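Local coordinates for glycoside hydrolase family 88 protein (Bacteroides vulgatus, PDB 4Q88) that is not itself characterised but probably acts as a hydrolase, like its family, whose known members cleave unsaturated uronic acid residues from sugar chains, at residues 150-155 / 162-167; 179-184 / 205-210; 215-220 / 275-280. One frame throughout, in Å; residues are numbered along the deposited sequence. Where two conformers were deposited one is given.

Contact 1: residues 150-155 / 162-167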
loop_
_atom_site.group_PDB
_atom_site.type_symbol
_atom_site.label_atom_id
_atom_site.label_comp_id
_atom_site.label_asym_id
_atom_site.label_seq_id
_atom_site.Cartn_x
_atom_site.Cartn_y
_atom_site.Cartn_z
ATOM N N PRO A 150 -4.661 -4.183 -6.082
ATOM C CA PRO A 150 -5.169 -5.377 -5.381
ATOM C C PRO A 150 -6.720 -5.537 -5.454
ATOM O O PRO A 150 -7.232 -6.656 -5.348
ATOM C CB PRO A 150 -4.727 -5.165 -3.936
ATOM C CG PRO A 150 -3.702 -4.083 -3.991
ATOM C CD PRO A 150 -4.088 -3.217 -5.148
ATOM N N VAL A 151 -7.458 -4.466 -5.660
ATOM C CA VAL A 151 -8.898 -4.566 -5.973
ATOM C C VAL A 151 -9.116 -5.469 -7.209
ATOM O O VAL A 151 -10.007 -6.352 -7.231
ATOM C CB VAL A 151 -9.490 -3.189 -6.288
ATOM C CG1 VAL A 151 -10.927 -3.352 -6.700
ATOM C CG2 VAL A 151 -9.403 -2.298 -5.053
HETATM N N MSE A 152 -8.260 -5.307 -8.221
HETATM C CA MSE A 152 -8.446 -6.014 -9.463
HETATM C C MSE A 152 -8.319 -7.518 -9.234
HETATM O O MSE A 152 -9.177 -8.307 -9.742
HETATM C CB MSE A 152 -7.505 -5.556 -10.600
HETATM C CG MSE A 152 -7.392 -4.036 -10.873
HETATM SE SE MSE A 152 -9.147 -3.217 -11.162
HETATM C CE MSE A 152 -9.207 -3.287 -13.098
ATOM N N VAL A 153 -7.290 -7.961 -8.488
ATOM C CA VAL A 153 -7.090 -9.407 -8.283
ATOM C C VAL A 153 -8.109 -9.979 -7.301
ATOM O O VAL A 153 -8.529 -11.148 -7.447
ATOM C CB VAL A 153 -5.644 -9.790 -7.872
ATOM C CG1 VAL A 153 -4.686 -9.484 -9.021
ATOM C CG2 VAL A 153 -5.184 -9.110 -6.576
ATOM N N LYS A 154 -8.498 -9.176 -6.300
ATOM C CA LYS A 154 -9.482 -9.627 -5.304
ATOM C C LYS A 154 -10.857 -9.774 -5.974
ATOM O O LYS A 154 -11.612 -10.743 -5.692
ATOM C CB LYS A 154 -9.550 -8.678 -4.110
ATOM C CG LYS A 154 -8.319 -8.769 -3.224
ATOM C CD LYS A 154 -8.295 -7.711 -2.127
ATOM C CE LYS A 154 -7.007 -7.771 -1.337
ATOM N NZ LYS A 154 -6.833 -9.018 -0.559
HETATM N N MSE A 155 -11.177 -8.879 -6.906
HETATM C CA MSE A 155 -12.511 -8.930 -7.574
HETATM C C MSE A 155 -12.531 -10.049 -8.573
HETATM O O MSE A 155 -13.546 -10.776 -8.680
HETATM C CB MSE A 155 -12.960 -7.608 -8.232
HETATM C CG MSE A 155 -13.112 -6.431 -7.220
HETATM SE SE MSE A 155 -14.386 -6.830 -5.782
HETATM C CE MSE A 155 -15.923 -7.149 -6.964
ATOM N N PRO A 162 -12.698 -12.084 -16.432
ATOM C CA PRO A 162 -11.323 -11.858 -16.912
ATOM C C PRO A 162 -10.975 -10.400 -17.235
ATOM O O PRO A 162 -9.794 -10.039 -17.276
ATOM C CB PRO A 162 -11.203 -12.776 -18.129
ATOM C CG PRO A 162 -12.613 -13.047 -18.577
ATOM C CD PRO A 162 -13.518 -12.864 -17.399
ATOM N N LEU A 163 -11.976 -9.542 -17.390
ATOM C CA LEU A 163 -11.723 -8.156 -17.715
ATOM C C LEU A 163 -10.956 -7.466 -16.569
ATOM O O LEU A 163 -10.185 -6.541 -16.821
ATOM C CB LEU A 163 -13.039 -7.401 -17.974
ATOM C CG LEU A 163 -12.931 -6.000 -18.576
ATOM C CD1 LEU A 163 -12.158 -6.030 -19.879
ATOM C CD2 LEU A 163 -14.303 -5.342 -18.780
ATOM N N TYR A 164 -11.189 -7.878 -15.316
ATOM C CA TYR A 164 -10.433 -7.318 -14.191
ATOM C C TYR A 164 -8.924 -7.448 -14.432
ATOM O O TYR A 164 -8.146 -6.540 -14.143
ATOM C CB TYR A 164 -10.807 -7.998 -12.865
ATOM C CG TYR A 164 -12.135 -7.494 -12.281
ATOM C CD1 TYR A 164 -12.214 -6.242 -11.691
ATOM C CD2 TYR A 164 -13.279 -8.313 -12.260
ATOM C CE1 TYR A 164 -13.409 -5.799 -11.132
ATOM C CE2 TYR A 164 -14.483 -7.857 -11.707
ATOM C CZ TYR A 164 -14.541 -6.610 -11.172
ATOM O OH TYR A 164 -15.727 -6.138 -10.626
ATOM N N LEU A 165 -8.510 -8.582 -14.945
ATOM C CA LEU A 165 -7.081 -8.856 -15.098
ATOM C C LEU A 165 -6.516 -8.218 -16.338
ATOM O O LEU A 165 -5.331 -7.851 -16.330
ATOM C CB LEU A 165 -6.783 -10.360 -15.024
ATOM C CG LEU A 165 -7.281 -11.034 -13.722
ATOM C CD1 LEU A 165 -6.911 -12.499 -13.768
ATOM C CD2 LEU A 165 -6.758 -10.393 -12.455
ATOM N N GLU A 166 -7.313 -8.028 -17.397
ATOM C CA GLU A 166 -6.874 -7.276 -18.575
ATOM C C GLU A 166 -6.792 -5.769 -18.243
ATOM O O GLU A 166 -5.822 -5.098 -18.583
ATOM C CB GLU A 166 -7.804 -7.541 -19.777
ATOM C CG GLU A 166 -7.618 -6.640 -20.999
ATOM C CD GLU A 166 -6.221 -6.639 -21.587
ATOM O OE1 GLU A 166 -5.613 -7.742 -21.652
ATOM O OE2 GLU A 166 -5.726 -5.535 -21.983
ATOM N N LYS A 167 -7.783 -5.239 -17.537
ATOM C CA LYS A 167 -7.743 -3.825 -17.190
ATOM C C LYS A 167 -6.681 -3.497 -16.145
ATOM O O LYS A 167 -6.152 -2.341 -16.129
ATOM C CB LYS A 167 -9.141 -3.354 -16.745
ATOM C CG LYS A 167 -10.132 -3.213 -17.913
ATOM C CD LYS A 167 -9.998 -1.878 -18.642
ATOM C CE LYS A 167 -10.753 -1.830 -19.964
ATOM N NZ LYS A 167 -10.496 -0.579 -20.716
#
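M155 and Y164 meet at the heart of a helical hairpin. Helices 144-159 and 163-179 run antiparallel here, with the segment axes 8.6 Å apart at their closest and 159° between their directions. A helical hairpin of this kind is in keeping with the (alpha/alpha)6 fold of the six-hairpin glycosidases, the clan to which this family belongs. The tight part lies around the Y164 ring. CB of M155 sits over one face of the ring, 3.5 Å from the centroid of Y164, in a CH-pi contact. The point of approach is displaced from the ring centre toward the rim. The backbone O of M152 also comes within 3.5 Å of CB of Y164. On another side of the helix pair, CG1 of V153 touches CD2 of L165 at 4.1 Å, the two side chains crossing at about a right angle. Y164 OH reaches past both segments to a hydrogen bond with E128 of helix 117-132. Were Y164 replaced by an alanine, M155 would probably lose its aromatic partner and E128 the hydroxyl bonded to it. The looser, more exposed part is at K167. There the side chain touches the first helix through CB alone; the amine leads away and hydrogen-bonds to Q170. M152, like M155 a selenomethionine, reaches this side because its chain bends at chi2 (-54°) and again at chi3. Those bends set the terminal methyl CE of M152 3.6 Å from CB of K167 and equally near the backbone O of Y164.

Contact 2: residues 179-184 / 205-210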
loop_
_atom_site.group_PDB
_atom_site.type_symbol
_atom_site.label_atom_id
_atom_site.label_comp_id
_atom_site.label_asym_id
_atom_site.label_seq_id
_atom_site.Cartn_x
_atom_site.Cartn_y
_atom_site.Cartn_z
HETATM N N MSE A 179 5.031 7.753 -15.343
HETATM C CA MSE A 179 5.831 7.807 -14.076
HETATM C C MSE A 179 6.998 6.840 -13.963
HETATM O O MSE A 179 7.867 7.032 -13.089
HETATM C CB MSE A 179 4.891 7.520 -12.909
HETATM C CG MSE A 179 4.084 8.725 -12.606
HETATM SE SE MSE A 179 2.555 8.219 -11.471
HETATM C CE MSE A 179 1.287 8.078 -12.928
ATOM N N TYR A 180 7.005 5.744 -14.740
ATOM C CA TYR A 180 8.022 4.738 -14.552
ATOM C C TYR A 180 9.331 5.137 -15.212
ATOM O O TYR A 180 9.341 5.442 -16.417
ATOM C CB TYR A 180 7.542 3.343 -15.028
ATOM C CG TYR A 180 8.586 2.270 -14.767
ATOM C CD1 TYR A 180 8.914 1.873 -13.440
ATOM C CD2 TYR A 180 9.278 1.679 -15.800
ATOM C CE1 TYR A 180 9.894 0.925 -13.206
ATOM C CE2 TYR A 180 10.212 0.700 -15.567
ATOM C CZ TYR A 180 10.525 0.332 -14.267
ATOM O OH TYR A 180 11.489 -0.642 -14.096
ATOM N N ASP A 181 10.418 5.186 -14.454
ATOM C CA ASP A 181 11.721 5.544 -15.031
ATOM C C ASP A 181 12.422 4.200 -15.358
ATOM O O ASP A 181 12.836 3.503 -14.478
ATOM C CB ASP A 181 12.552 6.400 -14.098
ATOM C CG ASP A 181 13.851 6.870 -14.723
ATOM O OD1 ASP A 181 14.540 6.041 -15.303
ATOM O OD2 ASP A 181 14.222 8.047 -14.572
ATOM N N ARG A 182 12.536 3.887 -16.655
ATOM C CA ARG A 182 13.053 2.569 -17.076
ATOM C C ARG A 182 14.517 2.379 -16.741
ATOM O O ARG A 182 14.985 1.251 -16.581
ATOM C CB ARG A 182 12.899 2.393 -18.628
ATOM C CG ARG A 182 11.494 2.304 -19.089
ATOM C CD ARG A 182 11.407 2.242 -20.624
ATOM N NE ARG A 182 11.725 3.550 -21.241
ATOM C CZ ARG A 182 10.820 4.512 -21.474
ATOM N NH1 ARG A 182 9.527 4.332 -21.170
ATOM N NH2 ARG A 182 11.189 5.656 -22.017
ATOM N N GLU A 183 15.269 3.481 -16.694
ATOM C CA GLU A 183 16.650 3.411 -16.423
ATOM C C GLU A 183 16.896 3.070 -14.927
ATOM O O GLU A 183 17.799 2.311 -14.636
ATOM C CB GLU A 183 17.326 4.762 -16.703
ATOM C CG GLU A 183 18.815 4.727 -16.510
ATOM C CD GLU A 183 19.247 5.207 -15.142
ATOM O OE1 GLU A 183 18.792 6.317 -14.680
ATOM O OE2 GLU A 183 20.089 4.498 -14.591
ATOM N N VAL A 184 16.092 3.639 -14.044
ATOM C CA VAL A 184 16.309 3.532 -12.615
ATOM C C VAL A 184 15.558 2.343 -12.008
ATOM O O VAL A 184 16.025 1.730 -11.052
ATOM C CB VAL A 184 15.871 4.803 -11.890
ATOM C CG1 VAL A 184 16.079 4.640 -10.394
ATOM C CG2 VAL A 184 16.692 5.980 -12.401
ATOM N N LYS A 205 17.483 12.861 -9.649
ATOM C CA LYS A 205 16.122 12.430 -9.898
ATOM C C LYS A 205 15.366 12.274 -8.596
ATOM O O LYS A 205 15.925 11.781 -7.599
ATOM C CB LYS A 205 16.135 11.102 -10.615
ATOM C CG LYS A 205 16.675 11.208 -12.048
ATOM C CD LYS A 205 16.742 9.859 -12.763
ATOM C CE LYS A 205 17.001 10.083 -14.298
ATOM N NZ LYS A 205 16.869 8.810 -15.086
ATOM N N ASP A 206 14.148 12.787 -8.551
ATOM C CA ASP A 206 13.327 12.820 -7.341
ATOM C C ASP A 206 12.260 11.705 -7.287
ATOM O O ASP A 206 11.202 11.811 -7.929
ATOM C CB ASP A 206 12.652 14.180 -7.221
ATOM C CG ASP A 206 12.092 14.442 -5.824
ATOM O OD1 ASP A 206 12.303 13.636 -4.866
ATOM O OD2 ASP A 206 11.448 15.527 -5.716
ATOM N N PHE A 207 12.557 10.641 -6.549
ATOM C CA PHE A 207 11.681 9.492 -6.381
ATOM C C PHE A 207 11.145 9.484 -4.953
ATOM O O PHE A 207 11.931 9.357 -3.991
ATOM C CB PHE A 207 12.415 8.189 -6.713
ATOM C CG PHE A 207 12.853 8.089 -8.149
ATOM C CD1 PHE A 207 11.915 7.885 -9.140
ATOM C CD2 PHE A 207 14.196 8.125 -8.485
ATOM C CE1 PHE A 207 12.290 7.764 -10.451
ATOM C CE2 PHE A 207 14.582 8.022 -9.789
ATOM C CZ PHE A 207 13.636 7.847 -10.788
ATOM N N TRP A 208 9.833 9.682 -4.813
ATOM C CA TRP A 208 9.239 9.731 -3.485
ATOM C C TRP A 208 9.167 8.366 -2.862
ATOM O O TRP A 208 8.533 7.463 -3.433
ATOM C CB TRP A 208 7.855 10.353 -3.563
ATOM C CG TRP A 208 7.150 10.553 -2.283
ATOM C CD1 TRP A 208 7.675 11.024 -1.123
ATOM C CD2 TRP A 208 5.749 10.390 -2.053
ATOM N NE1 TRP A 208 6.680 11.114 -0.153
ATOM C CE2 TRP A 208 5.498 10.729 -0.715
ATOM C CE3 TRP A 208 4.681 9.930 -2.850
ATOM C CZ2 TRP A 208 4.203 10.707 -0.157
ATOM C CZ3 TRP A 208 3.389 9.847 -2.260
ATOM C CH2 TRP A 208 3.185 10.215 -0.925
ATOM N N SER A 209 9.682 8.223 -1.641
ATOM C CA SER A 209 9.706 6.932 -0.934
ATOM C C SER A 209 8.346 6.322 -0.694
ATOM O O SER A 209 8.125 5.153 -1.096
ATOM C CB SER A 209 10.399 7.062 0.454
ATOM O OG SER A 209 10.418 5.824 1.161
ATOM N N ARG A 210 7.411 7.026 -0.057
ATOM C CA ARG A 210 6.102 6.381 0.214
ATOM C C ARG A 210 5.453 6.018 -1.138
ATOM O O ARG A 210 4.841 4.949 -1.262
ATOM C CB ARG A 210 5.194 7.279 1.077
ATOM C CG ARG A 210 3.818 6.761 1.066
ATOM C CD ARG A 210 2.986 7.216 2.243
ATOM N NE ARG A 210 2.596 8.615 2.222
ATOM C CZ ARG A 210 2.848 9.488 3.196
ATOM N NH1 ARG A 210 2.351 10.738 3.106
ATOM N NH2 ARG A 210 3.568 9.154 4.246
#
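D181 and F207 keep their backbones well apart, with 9.5 Å between their CA atoms, and V184 and K205 are spaced in much the same way, so side chains do the touching. K205 supplies the positive charge. Its chain is extended beyond CG and delivers NZ to two carboxylates. NZ of K205 lies 2.8 Å from OD2 of D181, on the syn lone pair of that oxygen. The second salt bridge is longer, 3.2 Å from NZ of K205 to OE1 of E183, and uses the anti lone pair. The two acids and the lysine thus form a small network, and the lysine charge would probably help to offset both carboxylates. D181 works in two directions. Its chi1 of -175° carries the carboxylate toward the other segment, where OD2 takes the lysine and OD1 serves its own chain. OD1 of D181 accepts from V184 N at 3.1 Å, met from above the carboxylate plane, and weakly from E183 N. Beside the salt bridges the contact turns apolar. CB of D181 stands at the edge of the F207 ring, 3.8 Å from CZ of F207. CG1 of V184 comes to 3.7 Å from CE2 of F207, and CG2 of V184 lies against CD of K205. Y188 stacks on the same phenylalanine ring. The bond from V184 N back to D181 OD1 is an Asx motif. It lies in the turn of the short antiparallel beta hairpin of 180-181 and 186-187, which directly follows helix 163-179.

Contact 3: residues 215-220 / 275-280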
loop_
_atom_site.group_PDB
_atom_site.type_symbol
_atom_site.label_atom_id
_atom_site.label_comp_id
_atom_site.label_asym_id
_atom_site.label_seq_id
_atom_site.Cartn_x
_atom_site.Cartn_y
_atom_site.Cartn_z
ATOM N N ALA A 215 3.825 1.302 -4.618
ATOM C CA ALA A 215 3.944 0.522 -5.820
ATOM C C ALA A 215 4.518 -0.871 -5.554
ATOM O O ALA A 215 3.974 -1.889 -6.031
ATOM C CB ALA A 215 4.810 1.253 -6.877
ATOM N N PHE A 216 5.596 -0.926 -4.773
ATOM C CA PHE A 216 6.288 -2.188 -4.482
ATOM C C PHE A 216 5.383 -3.130 -3.657
ATOM O O PHE A 216 5.280 -4.336 -4.001
ATOM C CB PHE A 216 7.567 -1.882 -3.724
ATOM C CG PHE A 216 8.494 -3.031 -3.537
ATOM C CD1 PHE A 216 9.044 -3.702 -4.595
ATOM C CD2 PHE A 216 8.967 -3.328 -2.249
ATOM C CE1 PHE A 216 9.927 -4.747 -4.404
ATOM C CE2 PHE A 216 9.899 -4.332 -2.067
ATOM C CZ PHE A 216 10.399 -5.036 -3.129
ATOM N N ALA A 217 4.754 -2.618 -2.611
ATOM C CA ALA A 217 3.773 -3.452 -1.834
ATOM C C ALA A 217 2.570 -3.875 -2.708
ATOM O O ALA A 217 2.074 -4.979 -2.552
ATOM C CB ALA A 217 3.270 -2.706 -0.635
ATOM N N ALA A 218 2.134 -2.981 -3.587
ATOM C CA ALA A 218 1.089 -3.318 -4.550
ATOM C C ALA A 218 1.421 -4.511 -5.390
ATOM O O ALA A 218 0.560 -5.415 -5.597
ATOM C CB ALA A 218 0.709 -2.113 -5.400
ATOM N N PHE A 219 2.621 -4.551 -5.960
ATOM C CA PHE A 219 2.973 -5.685 -6.805
ATOM C C PHE A 219 3.023 -6.956 -6.008
ATOM O O PHE A 219 2.614 -8.024 -6.496
ATOM C CB PHE A 219 4.320 -5.455 -7.513
ATOM C CG PHE A 219 4.191 -4.602 -8.729
ATOM C CD1 PHE A 219 3.586 -5.102 -9.850
ATOM C CD2 PHE A 219 4.615 -3.301 -8.754
ATOM C CE1 PHE A 219 3.453 -4.350 -11.004
ATOM C CE2 PHE A 219 4.421 -2.505 -9.870
ATOM C CZ PHE A 219 3.837 -3.038 -11.013
ATOM N N ALA A 220 3.494 -6.886 -4.756
ATOM C CA ALA A 220 3.409 -8.086 -3.903
ATOM C C ALA A 220 1.981 -8.567 -3.699
ATOM O O ALA A 220 1.662 -9.797 -3.848
ATOM C CB ALA A 220 4.048 -7.826 -2.547
ATOM N N THR A 275 9.475 3.034 4.315
ATOM C CA THR A 275 10.259 1.958 4.876
ATOM C C THR A 275 9.397 0.749 5.158
ATOM O O THR A 275 9.816 -0.364 4.838
ATOM C CB THR A 275 10.993 2.413 6.159
ATOM O OG1 THR A 275 11.822 3.556 5.834
ATOM C CG2 THR A 275 11.795 1.350 6.723
ATOM N N ALA A 276 8.229 0.950 5.760
ATOM C CA ALA A 276 7.408 -0.224 6.177
ATOM C C ALA A 276 6.847 -0.944 4.951
ATOM O O ALA A 276 6.831 -2.183 4.886
ATOM C CB ALA A 276 6.264 0.234 7.082
ATOM N N LEU A 277 6.412 -0.175 3.963
ATOM C CA LEU A 277 5.923 -0.760 2.703
ATOM C C LEU A 277 7.006 -1.543 1.978
ATOM O O LEU A 277 6.763 -2.670 1.476
ATOM C CB LEU A 277 5.321 0.291 1.808
ATOM C CG LEU A 277 4.031 0.931 2.395
ATOM C CD1 LEU A 277 3.810 2.254 1.706
ATOM C CD2 LEU A 277 2.860 -0.000 2.232
ATOM N N PHE A 278 8.200 -0.976 1.934
ATOM C CA PHE A 278 9.333 -1.703 1.321
ATOM C C PHE A 278 9.629 -2.991 2.096
ATOM O O PHE A 278 9.878 -4.037 1.514
ATOM C CB PHE A 278 10.583 -0.866 1.288
ATOM C CG PHE A 278 10.504 0.363 0.370
ATOM C CD1 PHE A 278 9.956 0.277 -0.886
ATOM C CD2 PHE A 278 11.054 1.552 0.773
ATOM C CE1 PHE A 278 9.952 1.356 -1.749
ATOM C CE2 PHE A 278 11.012 2.663 -0.056
ATOM C CZ PHE A 278 10.440 2.573 -1.320
ATOM N N THR A 279 9.641 -2.901 3.429
ATOM C CA THR A 279 9.979 -4.055 4.242
ATOM C C THR A 279 8.973 -5.178 3.985
ATOM O O THR A 279 9.355 -6.368 3.915
ATOM C CB THR A 279 10.043 -3.650 5.735
ATOM O OG1 THR A 279 11.027 -2.611 5.886
ATOM C CG2 THR A 279 10.414 -4.830 6.601
ATOM N N TYR A 280 7.678 -4.821 3.957
ATOM C CA TYR A 280 6.643 -5.784 3.604
ATOM C C TYR A 280 6.947 -6.452 2.303
ATOM O O TYR A 280 6.921 -7.708 2.159
ATOM C CB TYR A 280 5.242 -5.115 3.545
ATOM C CG TYR A 280 4.190 -6.024 2.942
ATOM C CD1 TYR A 280 3.780 -7.195 3.613
ATOM C CD2 TYR A 280 3.665 -5.783 1.676
ATOM C CE1 TYR A 280 2.847 -8.063 3.032
ATOM C CE2 TYR A 280 2.725 -6.677 1.098
ATOM C CZ TYR A 280 2.318 -7.781 1.783
ATOM O OH TYR A 280 1.417 -8.641 1.217
#
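F216 meets F278 because its chi1 of -171° sends the ring across to helix 272-287, while F278 keeps CG beside its own N. The segments run in the same general direction, with 30° between them and axes 8.2 Å apart at their closest. CE2 of F216 lies 3.6 Å from the backbone O of F278, with that oxygen at the edge of the F216 ring and in its plane. The neighbouring CD2 of F216 is 4.0 Å from CD1 of F278, at the edge of the F278 ring and near its plane, so the two rings meet through their rims and do not stack. F216 stacks instead on F240 of helix 233-249 and packs edge-to-face with F282. The F278 ring touches I247 of helix 233-249 and meets the ring of W257. Next to this pair, and on toward A220, small side chains meet large ones. A217 points at the second helix, and CB of A217 touches CD2 of L277 at 4.0 Å. The same CB of A217 sits at the rim of the Y280 ring, 3.9 Å from CD2 of Y280. A chi1 of 170° carries that ring toward the first helix, along the two alanines. One turn on, CB of A220 meets CE2 of Y280 at 4.0 Å. Helix 341-358 adds L349 and E353 against the tyrosine. Helices running the same way at 30°, buried and close to the centre of the chain, are consistent with neighbours in the inner ring of an (alpha/alpha)6 barrel.

How the contacts relate
From the N terminus the contacts follow in series; none nests in or crosses another. Contact 1 closes a loop of six residues between its segments, four of them still helical, and joins helix 144-159 to helix 163-179. Contact 2 opens where helix 163-179 ends and strand 180-181 begins. It closes a 20-residue excursion that carries strand 186-187 but no helix, and its far segment enters helix 209-225. Contact 3 starts on that helix and spans 54 residues to join helix 272-287. Contacts 2 and 3 touch, with S209 OG 3.4 Å from F278 CE2. Contact 1 touches neither: its centre lies about 25 Å from that of contact 2, its nearest atoms about 5 Å from contact 3.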